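Putative metalloprotease II (Bacteroides fragilis, PDB 4ON1) probably hydrolyses proteins as an extracellular, zinc-dependent metalloendopeptidase related to fragilysin. Local coordinates at residues 82-87 with 95-100; 103-108 with 158-163; 120-125 with 214-219. One frame throughout, in Å; residues are numbered along the deposited sequence.

Contact 1: 82-87 with 95-100; sequences DSINAI and IRLQRG
Asn85 and Arg96 form an antiparallel hydrogen-bonded pair at the middle of the contact. Asn85 N donates to Arg96 O (2.8 Å), and Arg96 N donates to Asn85 O (2.7 Å). Both bonds are nearly straight, with an angle of 175° at the hydrogen of Arg96. The same two oxygens also receive CA-H contacts: Ile84 CA lies 3.4 Å from Arg96 O, and Ile95 CA is equally close to Asn85 O.

Ile84, Ala86, Ile95 and Leu97 share one face of the sheet. Ile84 is fully extended, with CG1 anti to the backbone N (chi1 173°), and this carries CD1 between two neighbours. Ile84 CD1 is 3.8 Å from Ile95 CG2 and 3.7 Å from Leu97 CD2. Ile84 and Leu97 run side by side in the same direction, while Ile95 comes in at a slant. Ala86 CB and Ile95 CG1 make a looser contact at 4.3 Å.

Asn85 and Arg96 point to the other face. Water 1 sits 3.1 Å from Asn85 OD1 and can also reach Arg96 O, though it may not serve both fully at once. The Arg96 chain bends at chi3, and its end leaves Asn85 to form a salt bridge with Asp105. Gln225 and Ser222 of helix 217-230 touch Asn85 and Arg96 on this side. Ile84 meets Thr56 and Ile58 of strand 52-68 on the apolar side.

The arrangement is a beta hairpin, strands 84-88 and 92-99, within the N-terminal domain of the fragilysin family.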
# COMPACT_ATOMS: atom_id res chain seq x y z
N ASP A 82 -14.02 9.66 10.03
CA ASP A 82 -14.04 10.12 8.66
C ASP A 82 -13.75 8.91 7.78
O ASP A 82 -14.43 8.68 6.77
CB ASP A 82 -12.99 11.21 8.44
CG ASP A 82 -13.44 12.57 8.93
OD1 ASP A 82 -14.62 12.71 9.32
OD2 ASP A 82 -12.61 13.51 8.94
N SER A 83 -12.74 8.15 8.19
CA SER A 83 -12.29 6.95 7.49
C SER A 83 -12.07 7.23 6.00
O SER A 83 -12.64 6.56 5.14
CB SER A 83 -13.30 5.82 7.67
OG SER A 83 -12.74 4.57 7.29
N ILE A 84 -11.24 8.23 5.72
CA ILE A 84 -10.85 8.54 4.35
C ILE A 84 -9.32 8.65 4.23
O ILE A 84 -8.66 9.10 5.16
CB ILE A 84 -11.54 9.85 3.88
CG1 ILE A 84 -11.03 10.31 2.51
CG2 ILE A 84 -11.35 10.95 4.89
CD1 ILE A 84 -11.80 11.47 1.93
N ASN A 85 -8.78 8.23 3.09
CA ASN A 85 -7.37 8.41 2.77
C ASN A 85 -7.24 9.01 1.39
O ASN A 85 -8.12 8.83 0.56
CB ASN A 85 -6.60 7.08 2.82
CG ASN A 85 -6.42 6.55 4.23
OD1 ASN A 85 -6.99 5.52 4.61
ND2 ASN A 85 -5.63 7.26 5.03
N ALA A 86 -6.12 9.70 1.15
CA ALA A 86 -5.84 10.23 -0.18
C ALA A 86 -4.35 10.19 -0.43
O ALA A 86 -3.55 10.13 0.51
CB ALA A 86 -6.37 11.66 -0.33
N ILE A 87 -3.99 10.21 -1.71
CA ILE A 87 -2.60 10.20 -2.14
C ILE A 87 -2.39 11.27 -3.20
O ILE A 87 -3.19 11.38 -4.12
CB ILE A 87 -2.22 8.82 -2.72
CG1 ILE A 87 -2.48 7.73 -1.67
CG2 ILE A 87 -0.77 8.80 -3.16
CD1 ILE A 87 -2.32 6.32 -2.20
N ILE A 95 -8.28 8.97 -3.93
CA ILE A 95 -9.04 9.08 -2.70
C ILE A 95 -9.62 7.72 -2.41
O ILE A 95 -10.14 7.06 -3.31
CB ILE A 95 -10.19 10.10 -2.79
CG1 ILE A 95 -9.68 11.51 -3.07
CG2 ILE A 95 -10.99 10.12 -1.48
CD1 ILE A 95 -10.76 12.57 -2.87
N ARG A 96 -9.51 7.28 -1.16
CA ARG A 96 -10.13 6.04 -0.74
C ARG A 96 -11.08 6.34 0.40
O ARG A 96 -10.68 6.96 1.39
CB ARG A 96 -9.08 5.01 -0.33
CG ARG A 96 -9.67 3.70 0.16
CD ARG A 96 -8.61 2.65 0.40
NE ARG A 96 -8.03 2.18 -0.85
CZ ARG A 96 -7.13 1.21 -0.94
NH1 ARG A 96 -6.72 0.58 0.15
NH2 ARG A 96 -6.66 0.85 -2.13
N LEU A 97 -12.34 5.93 0.26
CA LEU A 97 -13.28 6.14 1.35
C LEU A 97 -14.42 5.13 1.33
O LEU A 97 -14.54 4.31 0.41
CB LEU A 97 -13.83 7.57 1.30
CG LEU A 97 -14.21 8.16 -0.05
CD1 LEU A 97 -15.47 7.53 -0.60
CD2 LEU A 97 -14.40 9.67 0.07
N GLN A 98 -15.27 5.19 2.35
CA GLN A 98 -16.39 4.28 2.47
C GLN A 98 -17.65 4.86 1.84
O GLN A 98 -18.06 5.98 2.15
CB GLN A 98 -16.64 3.93 3.93
CG GLN A 98 -15.43 3.33 4.63
CD GLN A 98 -15.51 1.82 4.72
OE1 GLN A 98 -16.24 1.18 3.96
NE2 GLN A 98 -14.74 1.24 5.64
N ARG A 99 -18.27 4.08 0.96
CA ARG A 99 -19.56 4.42 0.38
C ARG A 99 -20.49 3.22 0.52
O ARG A 99 -20.23 2.16 -0.04
CB ARG A 99 -19.44 4.80 -1.09
CG ARG A 99 -18.49 5.94 -1.40
CD ARG A 99 -19.12 7.29 -1.11
NE ARG A 99 -20.25 7.56 -1.99
CZ ARG A 99 -21.45 7.94 -1.57
NH1 ARG A 99 -21.66 8.10 -0.27
NH2 ARG A 99 -22.43 8.16 -2.44
N GLY A 100 -21.58 3.40 1.27
CA GLY A 100 -22.56 2.35 1.44
C GLY A 100 -21.98 1.07 2.01
O GLY A 100 -22.41 -0.03 1.65
O HOH W 1 -9.91 4.98 3.64

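Contact 2: 103-108 with 158-163; sequences LIDYIV and IDITKA
Thr161 and Leu103 meet because Thr161 OG1 stands anti to its own carbonyl carbon (chi1 -61°) and so faces the strand. Leu103 N donates to Thr161 OG1 at 2.8 Å in an almost straight bond. A second torsion matters at Ile104. Its chi2 of -63° folds CD1 back over the carboxylate of Asp159, 3.5 Å from Asp159 CG.

Farther along, Asp105 and Ile158 form an antiparallel hydrogen-bonded pair. Asp105 N to Ile158 O and Ile158 N to Asp105 O are both 2.8 Å. The strand pairing then gives way to a helix start. Ile160 N still reaches Leu103 O at 2.8 Å, but its hydrogen is bent off the line, at 134°. Ile160 CD1 rests 3.7 Å from Asp105 OD2, an oxygen already paired with Arg96. Ile107 CD1 packs on Ile158 CG1, and Tyr122 of helix 112-126 touches both isoleucines.

Asp159 is the N-cap of helix 160-165. Its OD2 accepts from Lys162 N at 3.1 Å, met from well above the carboxylate plane. The Lys162 ammonium is only a long partner of OD1.

Asp159 is buried, with a methyl group of Ile104 over one face of its carboxylate and Asp102 close by. That like charge would tend to disfavour ionisation, while the helix start and Lys162 would probably stabilise the negative form.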
# COMPACT_ATOMS: atom_id res chain seq x y z
N LEU A 103 -15.58 -0.17 0.55
CA LEU A 103 -14.38 0.62 0.38
C LEU A 103 -14.19 0.98 -1.10
O LEU A 103 -14.10 0.10 -1.96
CB LEU A 103 -13.16 -0.13 0.91
CG LEU A 103 -11.85 0.65 0.93
CD1 LEU A 103 -11.95 1.74 1.98
CD2 LEU A 103 -10.68 -0.28 1.23
N ILE A 104 -14.16 2.28 -1.40
CA ILE A 104 -14.12 2.76 -2.78
C ILE A 104 -12.83 3.52 -3.09
O ILE A 104 -12.43 4.39 -2.32
CB ILE A 104 -15.32 3.68 -3.07
CG1 ILE A 104 -16.63 2.98 -2.69
CG2 ILE A 104 -15.33 4.10 -4.54
CD1 ILE A 104 -16.91 1.72 -3.48
N ASP A 105 -12.19 3.18 -4.20
CA ASP A 105 -11.01 3.91 -4.69
C ASP A 105 -11.38 4.82 -5.86
O ASP A 105 -11.96 4.37 -6.84
CB ASP A 105 -9.92 2.93 -5.14
CG ASP A 105 -8.68 2.96 -4.25
OD1 ASP A 105 -8.51 3.94 -3.49
OD2 ASP A 105 -7.87 2.01 -4.33
N TYR A 106 -11.05 6.11 -5.75
CA TYR A 106 -11.17 7.02 -6.89
C TYR A 106 -9.77 7.34 -7.39
O TYR A 106 -8.93 7.80 -6.63
CB TYR A 106 -11.91 8.31 -6.51
CG TYR A 106 -13.30 8.11 -5.96
CD1 TYR A 106 -14.41 8.24 -6.77
CD2 TYR A 106 -13.50 7.80 -4.62
CE1 TYR A 106 -15.68 8.06 -6.28
CE2 TYR A 106 -14.77 7.62 -4.11
CZ TYR A 106 -15.86 7.75 -4.95
OH TYR A 106 -17.13 7.56 -4.44
N ILE A 107 -9.53 7.09 -8.68
CA ILE A 107 -8.18 7.17 -9.23
C ILE A 107 -8.14 8.15 -10.41
O ILE A 107 -8.93 8.04 -11.34
CB ILE A 107 -7.70 5.76 -9.69
CG1 ILE A 107 -7.74 4.78 -8.51
CG2 ILE A 107 -6.32 5.83 -10.33
CD1 ILE A 107 -7.93 3.32 -8.93
N VAL A 108 -7.23 9.12 -10.33
CA VAL A 108 -7.03 10.09 -11.41
C VAL A 108 -5.55 10.20 -11.77
O VAL A 108 -4.72 10.44 -10.91
CB VAL A 108 -7.58 11.50 -11.02
CG1 VAL A 108 -9.08 11.50 -11.01
CG2 VAL A 108 -7.06 11.94 -9.65
N ILE A 158 -13.26 2.40 -8.32
CA ILE A 158 -13.16 0.96 -8.10
C ILE A 158 -13.76 0.58 -6.75
O ILE A 158 -13.38 1.15 -5.72
CB ILE A 158 -11.70 0.47 -8.13
CG1 ILE A 158 -11.00 0.97 -9.38
CG2 ILE A 158 -11.66 -1.05 -8.06
CD1 ILE A 158 -11.52 0.31 -10.64
N ASP A 159 -14.67 -0.39 -6.74
CA ASP A 159 -15.17 -0.90 -5.48
C ASP A 159 -14.24 -2.00 -4.97
O ASP A 159 -14.29 -3.14 -5.44
CB ASP A 159 -16.60 -1.43 -5.64
CG ASP A 159 -17.31 -1.63 -4.31
OD1 ASP A 159 -18.53 -1.35 -4.26
OD2 ASP A 159 -16.67 -2.06 -3.34
N ILE A 160 -13.38 -1.66 -4.01
CA ILE A 160 -12.40 -2.60 -3.48
C ILE A 160 -13.09 -3.77 -2.78
O ILE A 160 -12.71 -4.93 -2.95
CB ILE A 160 -11.45 -1.92 -2.48
CG1 ILE A 160 -10.78 -0.69 -3.11
CG2 ILE A 160 -10.41 -2.91 -1.93
CD1 ILE A 160 -9.94 -1.01 -4.33
N THR A 161 -14.10 -3.46 -1.98
CA THR A 161 -14.84 -4.47 -1.25
C THR A 161 -15.42 -5.52 -2.19
O THR A 161 -15.32 -6.72 -1.92
CB THR A 161 -15.94 -3.83 -0.41
OG1 THR A 161 -15.34 -2.93 0.54
CG2 THR A 161 -16.75 -4.89 0.33
N LYS A 162 -16.02 -5.07 -3.29
CA LYS A 162 -16.54 -5.98 -4.30
C LYS A 162 -15.43 -6.82 -4.92
O LYS A 162 -15.56 -8.04 -5.04
CB LYS A 162 -17.27 -5.21 -5.39
CG LYS A 162 -18.78 -5.37 -5.39
CD LYS A 162 -19.46 -4.39 -4.46
CE LYS A 162 -20.92 -4.21 -4.84
NZ LYS A 162 -21.07 -3.59 -6.20
N ALA A 163 -14.34 -6.16 -5.31
CA ALA A 163 -13.20 -6.83 -5.93
C ALA A 163 -12.63 -7.93 -5.03
O ALA A 163 -12.28 -9.01 -5.51
CB ALA A 163 -12.13 -5.83 -6.28

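Contact 3: 120-125 with 214-219; sequences NYYQNH and GSLEHD
Tyr121 presents a ring face to Leu216, whereas Tyr122, the next residue, meets His218 edge on. Tyr121 CG lies anti to the backbone N (chi1 166°), which sends the ring out toward segment 214-219. Leu216 CD1 sits over this face, 3.8 Å from the ring centroid and 18° off the normal, a CH-pi contact. The opposite face carries His125 ND1, offset toward the rim, so the Tyr121 ring lies between a methyl group and an imidazole. That imidazole is held by a bond from His125 ND1 to Tyr121 O (2.7 Å).

Tyr122 and His218 approach from opposite directions, rim to rim, with planes turned 44° apart. Tyr122 OH and His218 NE2 are hydrogen-bonded at 2.8 Å, with the oxygen near the imidazole plane. Tyr121 CD2 lies over the centre of one Tyr122 face, 3.7 Å above it, so the two tyrosine rings are in direct contact.

Both ring nitrogens of His218 are engaged, since ND1 bonds to Tyr109 OH. Tyr122 OH has a second partner in Ser326 OG, which also bonds Asp219 OD1. Water 2 joins Tyr121 OH (3.2 Å) to Asp219 OD2 (2.6 Å), and Tyr121 OH also bonds Asp289. These links tie the two tyrosine hydroxyls into one polar network.

The contact fixes helix 112-126 of the fragilysin-type N-terminal domain to the first turn of helix 217-230. Helix 217-230 follows strand 201-209 and precedes strand 240-248 in the chain, and the two strands are parallel. This order is consistent with the backing helix of a metzincin catalytic domain.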
# COMPACT_ATOMS: atom_id res chain seq x y z
N ASN A 120 -8.04 0.60 -18.95
CA ASN A 120 -8.05 -0.66 -19.69
C ASN A 120 -7.65 -1.83 -18.79
O ASN A 120 -8.22 -2.92 -18.90
CB ASN A 120 -7.10 -0.61 -20.90
CG ASN A 120 -7.52 0.41 -21.95
OD1 ASN A 120 -8.70 0.74 -22.07
ND2 ASN A 120 -6.55 0.89 -22.72
N TYR A 121 -6.67 -1.60 -17.93
CA TYR A 121 -6.27 -2.61 -16.98
C TYR A 121 -7.48 -3.07 -16.16
O TYR A 121 -7.75 -4.27 -16.06
CB TYR A 121 -5.16 -2.09 -16.05
CG TYR A 121 -4.93 -2.98 -14.84
CD1 TYR A 121 -3.99 -4.01 -14.87
CD2 TYR A 121 -5.68 -2.82 -13.67
CE1 TYR A 121 -3.79 -4.83 -13.78
CE2 TYR A 121 -5.49 -3.64 -12.58
CZ TYR A 121 -4.54 -4.64 -12.64
OH TYR A 121 -4.35 -5.45 -11.54
N TYR A 122 -8.20 -2.12 -15.58
CA TYR A 122 -9.32 -2.47 -14.71
C TYR A 122 -10.50 -3.06 -15.49
O TYR A 122 -11.24 -3.89 -14.96
CB TYR A 122 -9.78 -1.24 -13.93
CG TYR A 122 -8.88 -0.95 -12.76
CD1 TYR A 122 -8.04 0.15 -12.76
CD2 TYR A 122 -8.85 -1.80 -11.66
CE1 TYR A 122 -7.20 0.41 -11.70
CE2 TYR A 122 -8.01 -1.54 -10.59
CZ TYR A 122 -7.19 -0.43 -10.61
OH TYR A 122 -6.35 -0.17 -9.55
N GLN A 123 -10.66 -2.63 -16.73
CA GLN A 123 -11.70 -3.20 -17.59
C GLN A 123 -11.38 -4.66 -17.91
O GLN A 123 -12.26 -5.52 -17.90
CB GLN A 123 -11.86 -2.39 -18.87
CG GLN A 123 -12.65 -1.10 -18.71
CD GLN A 123 -12.50 -0.15 -19.89
OE1 GLN A 123 -11.70 -0.39 -20.80
NE2 GLN A 123 -13.29 0.92 -19.89
N ASN A 124 -10.11 -4.94 -18.20
CA ASN A 124 -9.71 -6.30 -18.55
C ASN A 124 -9.68 -7.26 -17.37
O ASN A 124 -9.84 -8.46 -17.54
CB ASN A 124 -8.32 -6.27 -19.19
CG ASN A 124 -8.28 -5.53 -20.50
OD1 ASN A 124 -9.32 -5.24 -21.09
ND2 ASN A 124 -7.08 -5.19 -20.95
N HIS A 125 -9.52 -6.72 -16.16
CA HIS A 125 -9.36 -7.57 -14.99
C HIS A 125 -10.61 -7.71 -14.12
O HIS A 125 -10.68 -8.61 -13.28
CB HIS A 125 -8.20 -7.06 -14.13
CG HIS A 125 -6.85 -7.29 -14.74
ND1 HIS A 125 -6.43 -6.63 -15.87
CD2 HIS A 125 -5.84 -8.12 -14.39
CE1 HIS A 125 -5.21 -7.03 -16.19
NE2 HIS A 125 -4.83 -7.93 -15.30
N GLY A 214 4.23 -5.35 -13.89
CA GLY A 214 2.92 -4.73 -14.04
C GLY A 214 2.35 -3.98 -12.85
O GLY A 214 1.19 -3.55 -12.89
N SER A 215 3.13 -3.82 -11.77
CA SER A 215 2.66 -3.04 -10.62
C SER A 215 2.29 -1.62 -11.05
O SER A 215 3.10 -0.93 -11.66
CB SER A 215 3.73 -2.98 -9.53
OG SER A 215 3.77 -4.19 -8.80
N LEU A 216 1.06 -1.20 -10.73
CA LEU A 216 0.60 0.13 -11.10
C LEU A 216 1.05 1.17 -10.08
O LEU A 216 1.04 0.89 -8.88
CB LEU A 216 -0.92 0.15 -11.24
CG LEU A 216 -1.53 -0.91 -12.17
CD1 LEU A 216 -3.05 -0.75 -12.25
CD2 LEU A 216 -0.89 -0.86 -13.56
N GLU A 217 1.42 2.35 -10.55
CA GLU A 217 1.95 3.41 -9.68
C GLU A 217 1.07 3.68 -8.46
O GLU A 217 1.56 3.67 -7.33
CB GLU A 217 2.13 4.70 -10.49
CG GLU A 217 3.02 4.56 -11.72
CD GLU A 217 2.23 4.21 -12.96
OE1 GLU A 217 1.67 3.10 -13.00
OE2 GLU A 217 2.15 5.05 -13.89
N HIS A 218 -0.22 3.89 -8.67
CA HIS A 218 -1.13 4.21 -7.57
C HIS A 218 -1.37 3.01 -6.65
O HIS A 218 -1.68 3.18 -5.48
CB HIS A 218 -2.47 4.72 -8.10
CG HIS A 218 -3.30 3.65 -8.74
ND1 HIS A 218 -3.10 3.23 -10.04
CD2 HIS A 218 -4.30 2.88 -8.24
CE1 HIS A 218 -3.96 2.27 -10.32
NE2 HIS A 218 -4.70 2.04 -9.25
N ASP A 219 -1.28 1.80 -7.19
CA ASP A 219 -1.40 0.61 -6.35
C ASP A 219 -0.26 0.53 -5.33
O ASP A 219 -0.48 0.20 -4.17
CB ASP A 219 -1.41 -0.67 -7.20
CG ASP A 219 -2.77 -0.97 -7.79
OD1 ASP A 219 -3.79 -0.56 -7.19
OD2 ASP A 219 -2.82 -1.63 -8.85
O HOH W 2 -4.71 -3.43 -9.14

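In the fold
Contacts 2 and 3 are buried, while contact 1 is partly exposed at the end away from the hairpin turn, at Ser83 and Gln98. Contacts 1 and 2 hold successive strands of one sheet: strand 92-99 pairs with strand 102-109 between them, and the Arg96 to Asp105 salt bridge joins them. Both rest mainly on backbone bonds, but contact 2 also starts a helix. Contact 3 has no backbone pairing and works through aromatic rings, a histidine and a water. It touches contact 2, where Ile107 CD1 packs on His218 and Ile158 CD1 on Tyr122. Contacts 1 and 3 do not touch; their centres are about 20 Å apart. All three lie away from the zinc site.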